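Local coordinates for FAD-binding PCMH-type domain-containing protein (Gibberella zeae, PDB 6YJO) that probably oxidises oligosaccharides as a secreted fungal flavoenzyme of the oxygen-dependent FAD-linked oxidoreductase family, with its FAD covalently attached, at residues Thr348-Lys353 against Trp454-Asn459; His159-Gly164 against Tyr176-Arg181; His170-Gly175 against Trp215-Ala220. All coordinates share one frame; numbering follows the deposited sequence.

Following the chain, His159-Gly164 comes first, then His170-Gly175 and Tyr176-Arg181, with Trp215-Ala220 next. Interaction 2 folds the chain back on itself across helix 167-171, and interaction 3 closes a longer loop from that helix to helix 211-220; their segments alternate, so the two loops cross. Both belong to the FAD-binding part of the fold. Interaction 1 opens only after both have closed; it closes a loop of about 100 residues and joins edge strand 346-352 of the seven-stranded antiparallel sheet to the loop before helix 467-475. All three touch FAD. Between them, Tyr457 OH meets Gly175 N, Asn459 ND2 meets His170 O, and His170 NE2 meets Gly160 N.

Interaction 1. Residues Thr348-Lys353 against Trp454-Asn459; sequences TSLMTK and WGMYAN. With FAD (flavin-adenine dinucleotide), chain C.
Met351 and Gly455 pair as an antiparallel hydrogen-bonded bridge, Met351 N to Gly455 O at 2.8 Å and Gly455 N to Met351 O at 3.2 Å, holding the loop Trp454-Asn459 against edge strand 346-352. Tyr457 N gives a nearly straight bond (167°) to Ser349 OG at 3.0 Å; with chi1 at 58° the hydroxyl sits between backbone N and carbonyl carbon. Met351 CG lies 4.1 Å from Tyr457 CB, and the bend at chi2 sets SD obliquely to the Tyr457 ring, a Met-aromatic contact. Leu350 and Trp454 cross obliquely, Leu350 CD2 3.6 Å from Trp454 CE3, while the Met456 methyl turns toward Thr348, whose hydroxyl is bonded to Asp462. Tyr457 CG stands anti to the backbone N (chi1 -179°), and the ring leads away from the strand toward the flavin. Tyr457 OH donates to FAD O2 at 2.7 Å and receives a bond from Asn459 ND2, whose amide plane contains that oxygen; Gly175 N is a further partner. Asn459 CB lies over the rim of one face of the Tyr457 ring, and Asn459 OD1 accepts from FAD O4', modelled at a doubtfully short 2.5 Å. The loop thus forms one wall of the FAD pocket, at the pyrimidine edge and ribityl chain.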
loop_
_atom_site.group_PDB
_atom_site.type_symbol
_atom_site.label_atom_id
_atom_site.label_comp_id
_atom_site.label_asym_id
_atom_site.label_seq_id
_atom_site.Cartn_x
_atom_site.Cartn_y
_atom_site.Cartn_z
ATOM N N THR A 348 -6.155 -8.659 -5.578
ATOM C CA THR A 348 -6.369 -9.148 -4.223
ATOM C C THR A 348 -5.019 -9.573 -3.666
ATOM O O THR A 348 -4.016 -9.612 -4.383
ATOM C CB THR A 348 -7.381 -10.299 -4.191
ATOM O OG1 THR A 348 -7.617 -10.697 -2.833
ATOM C CG2 THR A 348 -6.876 -11.496 -4.996
ATOM N N SER A 349 -4.998 -9.893 -2.374
ATOM C CA SER A 349 -3.752 -10.135 -1.663
ATOM C C SER A 349 -3.914 -11.293 -0.689
ATOM O O SER A 349 -5.014 -11.807 -0.463
ATOM C CB SER A 349 -3.292 -8.885 -0.899
ATOM O OG SER A 349 -4.285 -8.472 0.025
ATOM N N LEU A 350 -2.784 -11.700 -0.114
ATOM C CA LEU A 350 -2.755 -12.619 1.015
ATOM C C LEU A 350 -1.561 -12.263 1.886
ATOM O O LEU A 350 -0.538 -11.781 1.393
ATOM C CB LEU A 350 -2.662 -14.086 0.576
ATOM C CG LEU A 350 -3.934 -14.743 0.041
ATOM C CD1 LEU A 350 -3.618 -16.154 -0.440
ATOM C CD2 LEU A 350 -5.021 -14.771 1.108
ATOM N N MET A 351 -1.707 -12.493 3.188
ATOM C CA MET A 351 -0.646 -12.293 4.175
ATOM C C MET A 351 -0.501 -13.610 4.934
ATOM O O MET A 351 -0.971 -13.754 6.064
ATOM C CB MET A 351 -0.973 -11.112 5.113
ATOM C CG MET A 351 -1.039 -9.763 4.414
ATOM S SD MET A 351 0.200 -8.591 5.010
ATOM C CE MET A 351 1.712 -9.447 4.582
ATOM N N THR A 352 0.161 -14.575 4.302
ATOM C CA THR A 352 0.228 -15.938 4.810
ATOM C C THR A 352 1.458 -16.151 5.684
ATOM O O THR A 352 2.431 -15.395 5.641
ATOM C CB THR A 352 0.266 -16.959 3.665
ATOM O OG1 THR A 352 1.489 -16.817 2.931
ATOM C CG2 THR A 352 -0.907 -16.773 2.730
ATOM N N LYS A 353 1.388 -17.205 6.489
ATOM C CA LYS A 353 2.563 -17.849 7.042
ATOM C C LYS A 353 3.118 -18.852 6.033
ATOM O O LYS A 353 2.559 -19.058 4.953
ATOM C CB LYS A 353 2.211 -18.543 8.358
ATOM C CG LYS A 353 1.731 -17.595 9.444
ATOM C CD LYS A 353 1.146 -18.347 10.630
ATOM C CE LYS A 353 0.840 -17.412 11.791
ATOM N NZ LYS A 353 2.066 -16.990 12.524
ATOM N N TRP A 454 -4.068 -16.552 8.473
ATOM C CA TRP A 454 -3.757 -15.772 7.285
ATOM C C TRP A 454 -4.644 -14.538 7.255
ATOM O O TRP A 454 -5.775 -14.552 7.751
ATOM C CB TRP A 454 -3.956 -16.587 5.997
ATOM C CG TRP A 454 -5.360 -17.090 5.821
ATOM C CD1 TRP A 454 -5.889 -18.231 6.343
ATOM C CD2 TRP A 454 -6.411 -16.466 5.073
ATOM N NE1 TRP A 454 -7.202 -18.361 5.966
ATOM C CE2 TRP A 454 -7.548 -17.290 5.184
ATOM C CE3 TRP A 454 -6.501 -15.292 4.319
ATOM C CZ2 TRP A 454 -8.759 -16.979 4.571
ATOM C CZ3 TRP A 454 -7.703 -14.985 3.709
ATOM C CH2 TRP A 454 -8.817 -15.826 3.839
ATOM N N GLY A 455 -4.117 -13.473 6.667
ATOM C CA GLY A 455 -4.859 -12.241 6.517
ATOM C C GLY A 455 -4.711 -11.668 5.124
ATOM O O GLY A 455 -4.334 -12.379 4.189
ATOM N N MET A 456 -5.011 -10.379 4.978
ATOM C CA MET A 456 -4.904 -9.688 3.706
ATOM C C MET A 456 -4.337 -8.298 3.960
ATOM O O MET A 456 -4.260 -7.832 5.098
ATOM C CB MET A 456 -6.262 -9.628 2.991
ATOM C CG MET A 456 -6.826 -11.005 2.657
ATOM S SD MET A 456 -8.438 -10.960 1.852
ATOM C CE MET A 456 -7.974 -10.620 0.154
ATOM N N TYR A 457 -3.939 -7.635 2.882
ATOM C CA TYR A 457 -3.183 -6.393 2.947
ATOM C C TYR A 457 -4.064 -5.248 2.463
ATOM O O TYR A 457 -4.546 -5.270 1.325
ATOM C CB TYR A 457 -1.918 -6.511 2.100
ATOM C CG TYR A 457 -1.018 -5.298 2.104
ATOM C CD1 TYR A 457 -0.907 -4.487 3.224
ATOM C CD2 TYR A 457 -0.267 -4.973 0.982
ATOM C CE1 TYR A 457 -0.079 -3.383 3.222
ATOM C CE2 TYR A 457 0.561 -3.878 0.972
ATOM C CZ TYR A 457 0.657 -3.087 2.095
ATOM O OH TYR A 457 1.484 -1.986 2.083
ATOM N N ALA A 458 -4.253 -4.242 3.322
ATOM C CA ALA A 458 -5.221 -3.185 3.036
ATOM C C ALA A 458 -4.829 -2.370 1.808
ATOM O O ALA A 458 -5.698 -1.986 1.015
ATOM C CB ALA A 458 -5.370 -2.269 4.250
ATOM N N ASN A 459 -3.536 -2.075 1.637
ATOM C CA ASN A 459 -3.114 -1.315 0.462
ATOM C C ASN A 459 -3.323 -2.092 -0.833
ATOM O O ASN A 459 -3.404 -1.480 -1.903
ATOM C CB ASN A 459 -1.647 -0.902 0.591
ATOM C CG ASN A 459 -1.467 0.374 1.399
ATOM O OD1 ASN A 459 -2.290 1.285 1.334
ATOM N ND2 ASN A 459 -0.383 0.442 2.163
HETATM P PA FAD C . -5.722 7.182 -2.489
HETATM O O1A FAD C . -6.826 6.608 -3.293
HETATM O O2A FAD C . -5.575 8.707 -2.620
HETATM O O5B FAD C . -5.864 6.778 -0.972
HETATM C C5B FAD C . -6.106 5.410 -0.581
HETATM C C4B FAD C . -6.727 5.389 0.789
HETATM O O4B FAD C . -6.054 6.353 1.636
HETATM C C3B FAD C . -8.206 5.762 0.823
HETATM O O3B FAD C . -8.885 5.050 1.852
HETATM C C2B FAD C . -8.154 7.262 1.108
HETATM O O2B FAD C . -9.348 7.734 1.715
HETATM C C1B FAD C . -6.983 7.322 2.085
HETATM N N9A FAD C . -6.325 8.625 2.149
HETATM C C8A FAD C . -5.647 9.275 1.149
HETATM N N7A FAD C . -5.168 10.444 1.496
HETATM C C5A FAD C . -5.561 10.577 2.824
HETATM C C6A FAD C . -5.364 11.598 3.769
HETATM N N6A FAD C . -4.701 12.730 3.523
HETATM N N1A FAD C . -5.888 11.413 5.001
HETATM C C2A FAD C . -6.552 10.284 5.256
HETATM N N3A FAD C . -6.798 9.254 4.446
HETATM C C4A FAD C . -6.273 9.464 3.230
HETATM N N1 FAD C . 1.589 -0.876 -2.170
HETATM C C2 FAD C . 2.661 -1.478 -1.576
HETATM O O2 FAD C . 2.637 -1.816 -0.387
HETATM N N3 FAD C . 3.809 -1.721 -2.314
HETATM C C4 FAD C . 3.999 -1.408 -3.646
HETATM O O4 FAD C . 5.064 -1.670 -4.200
HETATM C C4X FAD C . 2.854 -0.770 -4.266
HETATM N N5 FAD C . 2.945 -0.438 -5.523
HETATM C C5X FAD C . 1.851 0.178 -6.112
HETATM C C6 FAD C . 1.909 0.514 -7.459
HETATM C C7 FAD C . 0.853 1.158 -8.091
HETATM C C7M FAD C . 0.974 1.525 -9.547
HETATM C C8 FAD C . -0.329 1.410 -7.374
HETATM C C8M FAD C . -1.502 2.094 -8.020
HETATM C C9 FAD C . -0.404 1.052 -6.030
HETATM C C9A FAD C . 0.670 0.437 -5.400
HETATM N N10 FAD C . 0.624 0.071 -4.041
HETATM C C10 FAD C . 1.693 -0.543 -3.443
HETATM C "C1'" FAD C . -0.593 0.286 -3.248
HETATM C "C2'" FAD C . -0.593 1.582 -2.453
HETATM O "O2'" FAD C . 0.221 1.438 -1.290
HETATM C "C3'" FAD C . -2.028 1.887 -2.022
HETATM O "O3'" FAD C . -2.844 1.905 -3.188
HETATM C "C4'" FAD C . -2.201 3.215 -1.288
HETATM O "O4'" FAD C . -3.094 3.054 -0.186
HETATM C "C5'" FAD C . -2.728 4.282 -2.219
HETATM O "O5'" FAD C . -2.539 5.574 -1.613
HETATM P P FAD C . -2.867 6.885 -2.406
HETATM O O1P FAD C . -2.925 8.071 -1.439
HETATM O O2P FAD C . -1.938 7.010 -3.557
HETATM O O3P FAD C . -4.342 6.538 -2.929
#

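Interaction 2. Residues His159-Gly164 against Tyr176-Arg181; sequences HGSCPG and YGFASR. With FAD (flavin-adenine dinucleotide), chain C.
The pyrimidine edge of the covalently bound flavin is the site of this contact: His159-Gly164 and Tyr176-Arg181 meet beside it, largely backbone to backbone. Gly160 and Gly177 pass with their CA atoms 3.9 Å apart, and Gly177 CA directs a CA-H...O contact to His159 O at 3.3 Å. The glycine backbones run close together here, with Gly160 CA only 3.1 Å from Tyr176 O. Ser161 and Phe178 supply the side-chain meeting: Ser161 OG, held beside its own backbone N, is turned to the Phe178 ring and lies obliquely 3.8 Å from Phe178 CE2.

Together the two loops read out the ring polar atoms. Tyr176 O accepts from FAD N3 at 2.7 Å, Tyr176 N donates to FAD O2, and Ser161 N donates to FAD O4 at 3.2 Å with an angle of 165°. Cys162 SG is bonded to FAD C6 at 1.8 Å, and His102 is the second covalent attachment, so the flavin is bicovalently tethered, as in berberine bridge enzyme-like members of the FAD-linked oxidoreductase family.

Each loop is stiffened from within. His159 ND1 donates to Gly160 O at 3.1 Å, in the carbonyl plane and on a lone pair, with the oxygen near the imidazole plane. Gly177 N reaches Ser180 OG, and Ser180 N returns a bond to Gly177 O. Ser180 CB also lies over the rim of one face of the Tyr176 ring, while Phe387 meets that ring from outside the two segments. Gly160 N is hydrogen-bonded to His170 NE2.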
loop_
_atom_site.group_PDB
_atom_site.type_symbol
_atom_site.label_atom_id
_atom_site.label_comp_id
_atom_site.label_asym_id
_atom_site.label_seq_id
_atom_site.Cartn_x
_atom_site.Cartn_y
_atom_site.Cartn_z
ATOM N N HIS A 159 9.492 2.529 1.190
ATOM C CA HIS A 159 8.193 2.614 0.533
ATOM C C HIS A 159 8.206 1.708 -0.693
ATOM O O HIS A 159 9.208 1.054 -0.996
ATOM C CB HIS A 159 7.869 4.060 0.157
ATOM C CG HIS A 159 8.959 4.738 -0.612
ATOM N ND1 HIS A 159 9.386 4.292 -1.843
ATOM C CD2 HIS A 159 9.722 5.818 -0.317
ATOM C CE1 HIS A 159 10.359 5.073 -2.278
ATOM N NE2 HIS A 159 10.581 6.008 -1.372
ATOM N N GLY A 160 7.078 1.689 -1.406
ATOM C CA GLY A 160 6.886 0.797 -2.528
ATOM C C GLY A 160 7.552 1.278 -3.800
ATOM O O GLY A 160 8.197 2.326 -3.858
ATOM N N SER A 161 7.364 0.485 -4.858
ATOM C CA SER A 161 8.079 0.710 -6.109
ATOM C C SER A 161 7.420 1.774 -6.980
ATOM O O SER A 161 8.103 2.416 -7.786
ATOM C CB SER A 161 8.176 -0.601 -6.892
ATOM O OG SER A 161 8.497 -1.690 -6.046
ATOM N N CYS A 162 6.111 1.968 -6.844
ATOM C CA CYS A 162 5.390 2.888 -7.720
ATOM C C CYS A 162 5.611 4.326 -7.268
ATOM O O CYS A 162 5.201 4.687 -6.158
ATOM C CB CYS A 162 3.907 2.568 -7.722
ATOM S SG CYS A 162 3.557 0.856 -8.128
ATOM N N PRO A 163 6.235 5.176 -8.087
ATOM C CA PRO A 163 6.477 6.557 -7.646
ATOM C C PRO A 163 5.218 7.400 -7.555
ATOM O O PRO A 163 5.188 8.355 -6.768
ATOM C CB PRO A 163 7.435 7.097 -8.714
ATOM C CG PRO A 163 7.124 6.294 -9.926
ATOM C CD PRO A 163 6.777 4.922 -9.432
ATOM N N GLY A 164 4.185 7.095 -8.342
ATOM C CA GLY A 164 2.977 7.903 -8.343
ATOM C C GLY A 164 2.050 7.686 -7.166
ATOM O O GLY A 164 1.081 8.435 -7.012
ATOM N N TYR A 176 5.029 -1.106 1.680
ATOM C CA TYR A 176 6.007 -2.169 1.515
ATOM C C TYR A 176 6.702 -2.034 0.168
ATOM O O TYR A 176 6.068 -1.715 -0.843
ATOM C CB TYR A 176 5.352 -3.548 1.620
ATOM C CG TYR A 176 6.344 -4.686 1.563
ATOM C CD1 TYR A 176 6.801 -5.176 0.343
ATOM C CD2 TYR A 176 6.832 -5.265 2.726
ATOM C CE1 TYR A 176 7.711 -6.208 0.289
ATOM C CE2 TYR A 176 7.748 -6.302 2.678
ATOM C CZ TYR A 176 8.178 -6.767 1.456
ATOM O OH TYR A 176 9.080 -7.797 1.387
ATOM N N GLY A 177 8.003 -2.297 0.162
ATOM C CA GLY A 177 8.779 -2.222 -1.052
ATOM C C GLY A 177 10.095 -2.949 -0.896
ATOM O O GLY A 177 10.301 -3.706 0.056
ATOM N N PHE A 178 10.998 -2.693 -1.839
ATOM C CA PHE A 178 12.275 -3.394 -1.907
ATOM C C PHE A 178 13.294 -2.899 -0.889
ATOM O O PHE A 178 14.438 -3.354 -0.921
ATOM C CB PHE A 178 12.844 -3.281 -3.327
ATOM C CG PHE A 178 12.141 -4.156 -4.330
ATOM C CD1 PHE A 178 11.839 -5.474 -4.026
ATOM C CD2 PHE A 178 11.772 -3.660 -5.569
ATOM C CE1 PHE A 178 11.192 -6.279 -4.935
ATOM C CE2 PHE A 178 11.122 -4.464 -6.491
ATOM C CZ PHE A 178 10.832 -5.778 -6.171
ATOM N N ALA A 179 12.908 -1.993 0.006
ATOM C CA ALA A 179 13.710 -1.627 1.166
ATOM C C ALA A 179 13.056 -2.019 2.483
ATOM O O ALA A 179 13.625 -1.745 3.544
ATOM C CB ALA A 179 13.977 -0.118 1.167
ATOM N N SER A 180 11.880 -2.650 2.445
ATOM C CA SER A 180 11.135 -2.901 3.674
ATOM C C SER A 180 11.819 -3.956 4.531
ATOM O O SER A 180 11.966 -3.783 5.747
ATOM C CB SER A 180 9.706 -3.328 3.342
ATOM O OG SER A 180 8.915 -2.208 2.987
ATOM N N ARG A 181 12.241 -5.062 3.916
ATOM C CA ARG A 181 12.855 -6.139 4.685
ATOM C C ARG A 181 14.080 -5.646 5.443
ATOM O O ARG A 181 14.450 -6.223 6.473
ATOM C CB ARG A 181 13.233 -7.294 3.760
ATOM C CG ARG A 181 13.379 -8.619 4.476
ATOM C CD ARG A 181 13.355 -9.785 3.507
ATOM N NE ARG A 181 13.632 -11.035 4.204
ATOM C CZ ARG A 181 14.847 -11.420 4.585
ATOM N NH1 ARG A 181 15.901 -10.654 4.327
ATOM N NH2 ARG A 181 15.009 -12.571 5.224
HETATM P PA FAD C . -5.722 7.182 -2.489
HETATM O O1A FAD C . -6.826 6.608 -3.293
HETATM O O2A FAD C . -5.575 8.707 -2.620
HETATM O O5B FAD C . -5.864 6.778 -0.972
HETATM C C5B FAD C . -6.106 5.410 -0.581
HETATM C C4B FAD C . -6.727 5.389 0.789
HETATM O O4B FAD C . -6.054 6.353 1.636
HETATM C C3B FAD C . -8.206 5.762 0.823
HETATM O O3B FAD C . -8.885 5.050 1.852
HETATM C C2B FAD C . -8.154 7.262 1.108
HETATM O O2B FAD C . -9.348 7.734 1.715
HETATM C C1B FAD C . -6.983 7.322 2.085
HETATM N N9A FAD C . -6.325 8.625 2.149
HETATM C C8A FAD C . -5.647 9.275 1.149
HETATM N N7A FAD C . -5.168 10.444 1.496
HETATM C C5A FAD C . -5.561 10.577 2.824
HETATM C C6A FAD C . -5.364 11.598 3.769
HETATM N N6A FAD C . -4.701 12.730 3.523
HETATM N N1A FAD C . -5.888 11.413 5.001
HETATM C C2A FAD C . -6.552 10.284 5.256
HETATM N N3A FAD C . -6.798 9.254 4.446
HETATM C C4A FAD C . -6.273 9.464 3.230
HETATM N N1 FAD C . 1.589 -0.876 -2.170
HETATM C C2 FAD C . 2.661 -1.478 -1.576
HETATM O O2 FAD C . 2.637 -1.816 -0.387
HETATM N N3 FAD C . 3.809 -1.721 -2.314
HETATM C C4 FAD C . 3.999 -1.408 -3.646
HETATM O O4 FAD C . 5.064 -1.670 -4.200
HETATM C C4X FAD C . 2.854 -0.770 -4.266
HETATM N N5 FAD C . 2.945 -0.438 -5.523
HETATM C C5X FAD C . 1.851 0.178 -6.112
HETATM C C6 FAD C . 1.909 0.514 -7.459
HETATM C C7 FAD C . 0.853 1.158 -8.091
HETATM C C7M FAD C . 0.974 1.525 -9.547
HETATM C C8 FAD C . -0.329 1.410 -7.374
HETATM C C8M FAD C . -1.502 2.094 -8.020
HETATM C C9 FAD C . -0.404 1.052 -6.030
HETATM C C9A FAD C . 0.670 0.437 -5.400
HETATM N N10 FAD C . 0.624 0.071 -4.041
HETATM C C10 FAD C . 1.693 -0.543 -3.443
HETATM C "C1'" FAD C . -0.593 0.286 -3.248
HETATM C "C2'" FAD C . -0.593 1.582 -2.453
HETATM O "O2'" FAD C . 0.221 1.438 -1.290
HETATM C "C3'" FAD C . -2.028 1.887 -2.022
HETATM O "O3'" FAD C . -2.844 1.905 -3.188
HETATM C "C4'" FAD C . -2.201 3.215 -1.288
HETATM O "O4'" FAD C . -3.094 3.054 -0.186
HETATM C "C5'" FAD C . -2.728 4.282 -2.219
HETATM O "O5'" FAD C . -2.539 5.574 -1.613
HETATM P P FAD C . -2.867 6.885 -2.406
HETATM O O1P FAD C . -2.925 8.071 -1.439
HETATM O O2P FAD C . -1.938 7.010 -3.557
HETATM O O3P FAD C . -4.342 6.538 -2.929
#

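Interaction 3. Residues His170-Gly175 against Trp215-Ala220; sequences HALHGG and WALRGA. With FAD (flavin-adenine dinucleotide), chain C.
In the FAD-binding domain of this PCMH-type fold, His170-Gly175, on and beyond helix 167-171, packs against Trp215-Ala220 of helix 211-220, with FAD beside the first of the two. Leu172 carries much of the contact: with CG anti to its carbonyl carbon (chi1 -73°) and an extended chi2 of 173°, CD2 lies 4.0 Å from Leu217 CB, and the two leucine side chains lie alongside each other, pointing the same way. The other branch, CD1, approaches FAD C2A of the adenine at 3.7 Å, so one side chain touches both helix and cofactor. His173 CA directs a CA-H...O contact to Gly219 O at 3.3 Å (163°), and His173 CD2 lies 4.1 Å from Ala220 CA. Both ring nitrogens of His173 are bonded, ND1 to Gly169 O and NE2 to Ser222 OG, which fixes the ring's rotation and leaves FAD O4B at its edge. Arg218 forms the centre of an inverse gamma turn; its guanidinium leads away to Asp207 in a salt bridge and to Asn407 O. His170 turns its ring edge to the cofactor, with Gly175 CA over the rim of one face, and His170 ND1 shares a 2.7 Å hydrogen bond with the ribityl hydroxyl FAD O2'.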
loop_
_atom_site.group_PDB
_atom_site.type_symbol
_atom_site.label_atom_id
_atom_site.label_comp_id
_atom_site.label_asym_id
_atom_site.label_seq_id
_atom_site.Cartn_x
_atom_site.Cartn_y
_atom_site.Cartn_z
ATOM N N HIS A 170 -0.479 5.291 1.271
ATOM C CA HIS A 170 0.565 4.277 1.358
ATOM C C HIS A 170 0.957 4.009 2.809
ATOM O O HIS A 170 0.997 2.854 3.252
ATOM C CB HIS A 170 1.768 4.741 0.540
ATOM C CG HIS A 170 2.785 3.674 0.279
ATOM N ND1 HIS A 170 2.510 2.544 -0.460
ATOM C CD2 HIS A 170 4.083 3.577 0.645
ATOM C CE1 HIS A 170 3.595 1.794 -0.535
ATOM N NE2 HIS A 170 4.564 2.397 0.130
ATOM N N ALA A 171 1.237 5.069 3.569
ATOM C CA ALA A 171 1.757 4.904 4.924
ATOM C C ALA A 171 0.660 4.563 5.926
ATOM O O ALA A 171 0.886 3.771 6.848
ATOM C CB ALA A 171 2.490 6.171 5.361
ATOM N N LEU A 172 -0.529 5.151 5.775
ATOM C CA LEU A 172 -1.590 4.917 6.747
ATOM C C LEU A 172 -2.084 3.477 6.750
ATOM O O LEU A 172 -2.855 3.113 7.642
ATOM C CB LEU A 172 -2.763 5.865 6.486
ATOM C CG LEU A 172 -2.502 7.320 6.878
ATOM C CD1 LEU A 172 -3.657 8.212 6.433
ATOM C CD2 LEU A 172 -2.270 7.440 8.385
ATOM N N HIS A 173 -1.661 2.656 5.791
ATOM C CA HIS A 173 -2.051 1.257 5.749
ATOM C C HIS A 173 -0.873 0.297 5.669
ATOM O O HIS A 173 -1.091 -0.919 5.632
ATOM C CB HIS A 173 -2.994 1.016 4.563
ATOM C CG HIS A 173 -4.168 1.944 4.539
ATOM N ND1 HIS A 173 -4.256 3.009 3.667
ATOM C CD2 HIS A 173 -5.291 1.980 5.294
ATOM C CE1 HIS A 173 -5.392 3.650 3.876
ATOM N NE2 HIS A 173 -6.038 3.047 4.859
ATOM N N GLY A 174 0.360 0.800 5.659
ATOM C CA GLY A 174 1.530 -0.052 5.610
ATOM C C GLY A 174 2.673 0.596 4.860
ATOM O O GLY A 174 3.390 1.442 5.404
ATOM N N GLY A 175 2.838 0.214 3.599
ATOM C CA GLY A 175 3.916 0.736 2.787
ATOM C C GLY A 175 5.059 -0.248 2.697
ATOM O O GLY A 175 5.955 -0.244 3.546
ATOM N N TRP A 215 -1.741 4.922 17.153
ATOM C CA TRP A 215 -1.746 3.481 16.934
ATOM C C TRP A 215 -2.640 3.112 15.756
ATOM O O TRP A 215 -2.282 2.257 14.937
ATOM C CB TRP A 215 -2.201 2.788 18.218
ATOM C CG TRP A 215 -2.474 1.323 18.104
ATOM C CD1 TRP A 215 -1.587 0.302 18.295
ATOM C CD2 TRP A 215 -3.731 0.711 17.807
ATOM N NE1 TRP A 215 -2.217 -0.909 18.126
ATOM C CE2 TRP A 215 -3.534 -0.685 17.824
ATOM C CE3 TRP A 215 -5.007 1.209 17.524
ATOM C CZ2 TRP A 215 -4.563 -1.587 17.565
ATOM C CZ3 TRP A 215 -6.025 0.314 17.265
ATOM C CH2 TRP A 215 -5.800 -1.069 17.292
ATOM N N ALA A 216 -3.804 3.761 15.645
ATOM C CA ALA A 216 -4.703 3.484 14.529
ATOM C C ALA A 216 -4.152 4.050 13.227
ATOM O O ALA A 216 -4.332 3.453 12.160
ATOM C CB ALA A 216 -6.090 4.059 14.819
ATOM N N LEU A 217 -3.480 5.202 13.288
ATOM C CA LEU A 217 -2.916 5.786 12.075
ATOM C C LEU A 217 -1.847 4.891 11.467
ATOM O O LEU A 217 -1.663 4.891 10.243
ATOM C CB LEU A 217 -2.341 7.175 12.370
ATOM C CG LEU A 217 -3.362 8.227 12.802
ATOM C CD1 LEU A 217 -2.729 9.606 12.891
ATOM C CD2 LEU A 217 -4.552 8.254 11.856
ATOM N N ARG A 218 -1.130 4.128 12.295
ATOM C CA ARG A 218 -0.152 3.160 11.798
ATOM C C ARG A 218 -0.873 1.875 11.384
ATOM O O ARG A 218 -0.703 0.807 11.973
ATOM C CB ARG A 218 0.912 2.865 12.850
ATOM C CG ARG A 218 1.837 4.023 13.197
ATOM C CD ARG A 218 3.021 3.534 14.020
ATOM N NE ARG A 218 3.865 4.628 14.490
ATOM C CZ ARG A 218 3.716 5.255 15.656
ATOM N NH1 ARG A 218 2.751 4.906 16.498
ATOM N NH2 ARG A 218 4.542 6.240 15.982
ATOM N N GLY A 219 -1.689 1.989 10.338
ATOM C CA GLY A 219 -2.302 0.798 9.779
ATOM C C GLY A 219 -3.693 0.962 9.199
ATOM O O GLY A 219 -4.054 0.278 8.235
ATOM N N ALA A 220 -4.487 1.864 9.772
ATOM C CA ALA A 220 -5.890 1.981 9.394
ATOM C C ALA A 220 -6.356 3.422 9.536
ATOM O O ALA A 220 -7.506 3.686 9.898
ATOM C CB ALA A 220 -6.766 1.051 10.236
HETATM P PA FAD C . -5.722 7.182 -2.489
HETATM O O1A FAD C . -6.826 6.608 -3.293
HETATM O O2A FAD C . -5.575 8.707 -2.620
HETATM O O5B FAD C . -5.864 6.778 -0.972
HETATM C C5B FAD C . -6.106 5.410 -0.581
HETATM C C4B FAD C . -6.727 5.389 0.789
HETATM O O4B FAD C . -6.054 6.353 1.636
HETATM C C3B FAD C . -8.206 5.762 0.823
HETATM O O3B FAD C . -8.885 5.050 1.852
HETATM C C2B FAD C . -8.154 7.262 1.108
HETATM O O2B FAD C . -9.348 7.734 1.715
HETATM C C1B FAD C . -6.983 7.322 2.085
HETATM N N9A FAD C . -6.325 8.625 2.149
HETATM C C8A FAD C . -5.647 9.275 1.149
HETATM N N7A FAD C . -5.168 10.444 1.496
HETATM C C5A FAD C . -5.561 10.577 2.824
HETATM C C6A FAD C . -5.364 11.598 3.769
HETATM N N6A FAD C . -4.701 12.730 3.523
HETATM N N1A FAD C . -5.888 11.413 5.001
HETATM C C2A FAD C . -6.552 10.284 5.256
HETATM N N3A FAD C . -6.798 9.254 4.446
HETATM C C4A FAD C . -6.273 9.464 3.230
HETATM N N1 FAD C . 1.589 -0.876 -2.170
HETATM C C2 FAD C . 2.661 -1.478 -1.576
HETATM O O2 FAD C . 2.637 -1.816 -0.387
HETATM N N3 FAD C . 3.809 -1.721 -2.314
HETATM C C4 FAD C . 3.999 -1.408 -3.646
HETATM O O4 FAD C . 5.064 -1.670 -4.200
HETATM C C4X FAD C . 2.854 -0.770 -4.266
HETATM N N5 FAD C . 2.945 -0.438 -5.523
HETATM C C5X FAD C . 1.851 0.178 -6.112
HETATM C C6 FAD C . 1.909 0.514 -7.459
HETATM C C7 FAD C . 0.853 1.158 -8.091
HETATM C C7M FAD C . 0.974 1.525 -9.547
HETATM C C8 FAD C . -0.329 1.410 -7.374
HETATM C C8M FAD C . -1.502 2.094 -8.020
HETATM C C9 FAD C . -0.404 1.052 -6.030
HETATM C C9A FAD C . 0.670 0.437 -5.400
HETATM N N10 FAD C . 0.624 0.071 -4.041
HETATM C C10 FAD C . 1.693 -0.543 -3.443
HETATM C "C1'" FAD C . -0.593 0.286 -3.248
HETATM C "C2'" FAD C . -0.593 1.582 -2.453
HETATM O "O2'" FAD C . 0.221 1.438 -1.290
HETATM C "C3'" FAD C . -2.028 1.887 -2.022
HETATM O "O3'" FAD C . -2.844 1.905 -3.188
HETATM C "C4'" FAD C . -2.201 3.215 -1.288
HETATM O "O4'" FAD C . -3.094 3.054 -0.186
HETATM C "C5'" FAD C . -2.728 4.282 -2.219
HETATM O "O5'" FAD C . -2.539 5.574 -1.613
HETATM P P FAD C . -2.867 6.885 -2.406
HETATM O O1P FAD C . -2.925 8.071 -1.439
HETATM O O2P FAD C . -1.938 7.010 -3.557
HETATM O O3P FAD C . -4.342 6.538 -2.929
#